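Local coordinates for bromo domain-containing protein (PDB 6NEY) that probably recognises acetylated lysine through this bromodomain, part of a longer trypanosomal protein with a likely role in transcription, at residues V72-L77 and E111-Y116. Sequence-based numbering, arbitrary orientation.
Sequences VNLTAL and EQIDAY
Leu74, the N-cap residue of helix 75-92, and Leu77 in its first turn pack against Ile113 and Tyr116 of helix 97-124 in a small, largely buried contact, made through apolar atoms, between the last two helices of the bromodomain's left-handed four-helix bundle. No hydrogen bond crosses it, and the two sides together bury 189 Å². Leu74 has a left-handed backbone (phi 51°, psi 40°), and its side chain is directed at the facing helix. Its CD1 is shared by two partners: it lies 3.9 Å from CG2 of Ile113 and equally 3.9 Å from CD2 of Tyr116. It reaches the phenol ring obliquely, the leucine side chain running roughly at a right angle to that of the tyrosine. Ile113 divides its two branches between the leucines. CG2, anti to the backbone N of Ile113, meets CD1 and, more loosely, CB of Leu74, while CG1, beside that N (chi1 -65°), carries CD1 to within 4.1 Å of CD2 of Leu77. Ile113 thus touches both leucines, whereas Tyr116, three residues later in helix 97-124, meets Leu74 alone. The phenol OH of Tyr116 turns to a partner outside the two segments, hydrogen-bonding to OE1 of Glu14, and its ring meets that of Tyr10 with the planes about 55° apart. Beside the patch, Asp114 forms salt bridges with Arg78 and Lys110, the former a charged link between the same two helices. Helix 12-21 packs against the same apolar side chains: Leu15 touches Leu74 and Tyr116, Leu18 also packs on Leu74, and Val19 on Leu77, so three helices of the bundle meet here.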
# COMPACT_ATOMS: atom_id res chain seq x y z
N VAL A 72 -11.15 -10.50 -0.94
CA VAL A 72 -11.75 -10.37 0.42
C VAL A 72 -10.65 -10.00 1.43
O VAL A 72 -10.95 -9.21 2.36
CB VAL A 72 -12.54 -11.63 0.83
CG1 VAL A 72 -11.66 -12.84 1.09
CG2 VAL A 72 -13.41 -11.34 2.03
N ASN A 73 -9.41 -10.50 1.30
CA ASN A 73 -8.35 -10.17 2.30
C ASN A 73 -7.43 -9.07 1.74
O ASN A 73 -6.38 -8.87 2.34
CB ASN A 73 -7.56 -11.39 2.79
CG ASN A 73 -6.74 -11.08 4.03
OD1 ASN A 73 -7.22 -10.43 4.96
ND2 ASN A 73 -5.49 -11.50 4.06
N LEU A 74 -7.83 -8.37 0.68
CA LEU A 74 -7.07 -7.26 0.03
C LEU A 74 -5.63 -7.72 -0.25
O LEU A 74 -4.69 -6.91 -0.11
CB LEU A 74 -7.11 -6.01 0.93
CG LEU A 74 -8.46 -5.29 1.02
CD1 LEU A 74 -8.40 -4.17 2.04
CD2 LEU A 74 -8.89 -4.73 -0.33
N THR A 75 -5.47 -8.96 -0.70
CA THR A 75 -4.14 -9.57 -0.95
C THR A 75 -3.31 -8.68 -1.88
O THR A 75 -2.10 -8.49 -1.60
CB THR A 75 -4.28 -10.99 -1.52
OG1 THR A 75 -5.10 -11.72 -0.60
CG2 THR A 75 -2.94 -11.66 -1.71
N ALA A 76 -3.91 -8.20 -2.98
CA ALA A 76 -3.22 -7.42 -4.03
C ALA A 76 -2.67 -6.12 -3.44
O ALA A 76 -1.51 -5.73 -3.76
CB ALA A 76 -4.18 -7.14 -5.16
N LEU A 77 -3.45 -5.48 -2.58
CA LEU A 77 -3.03 -4.23 -1.88
C LEU A 77 -1.91 -4.57 -0.90
O LEU A 77 -0.91 -3.83 -0.88
CB LEU A 77 -4.21 -3.58 -1.15
CG LEU A 77 -3.83 -2.40 -0.25
CD1 LEU A 77 -3.08 -1.32 -1.02
CD2 LEU A 77 -5.06 -1.80 0.41
N GLU A 111 -2.00 -3.25 10.22
CA GLU A 111 -3.05 -2.98 11.24
C GLU A 111 -4.25 -2.31 10.58
O GLU A 111 -5.39 -2.70 10.88
CB GLU A 111 -2.52 -2.10 12.37
CG GLU A 111 -3.47 -2.04 13.55
N GLN A 112 -4.00 -1.31 9.73
CA GLN A 112 -5.10 -0.52 9.11
C GLN A 112 -5.87 -1.46 8.19
O GLN A 112 -7.13 -1.47 8.22
CB GLN A 112 -4.53 0.69 8.36
CG GLN A 112 -3.85 1.69 9.28
CD GLN A 112 -4.71 2.06 10.47
OE1 GLN A 112 -5.74 2.69 10.32
NE2 GLN A 112 -4.31 1.64 11.66
N ILE A 113 -5.15 -2.26 7.42
CA ILE A 113 -5.80 -3.15 6.43
C ILE A 113 -6.59 -4.23 7.19
O ILE A 113 -7.76 -4.47 6.82
CB ILE A 113 -4.80 -3.72 5.41
CG1 ILE A 113 -4.21 -2.61 4.53
CG2 ILE A 113 -5.46 -4.79 4.55
CD1 ILE A 113 -2.96 -3.02 3.77
N ASP A 114 -5.99 -4.85 8.20
CA ASP A 114 -6.68 -5.87 9.04
C ASP A 114 -7.97 -5.27 9.62
O ASP A 114 -9.03 -5.96 9.57
CB ASP A 114 -5.79 -6.35 10.19
CG ASP A 114 -4.64 -7.25 9.79
OD1 ASP A 114 -4.55 -7.62 8.61
OD2 ASP A 114 -3.81 -7.58 10.70
N ALA A 115 -7.90 -4.06 10.17
CA ALA A 115 -9.02 -3.42 10.88
C ALA A 115 -10.17 -3.19 9.87
O ALA A 115 -11.35 -3.44 10.22
CB ALA A 115 -8.57 -2.14 11.54
N TYR A 116 -9.83 -2.83 8.62
CA TYR A 116 -10.82 -2.54 7.55
C TYR A 116 -11.52 -3.85 7.14
O TYR A 116 -12.75 -3.91 7.09
CB TYR A 116 -10.17 -1.87 6.34
CG TYR A 116 -11.16 -1.62 5.22
CD1 TYR A 116 -12.07 -0.58 5.31
CD2 TYR A 116 -11.23 -2.46 4.13
CE1 TYR A 116 -13.03 -0.37 4.32
CE2 TYR A 116 -12.17 -2.27 3.13
CZ TYR A 116 -13.08 -1.23 3.22
OH TYR A 116 -13.99 -1.06 2.21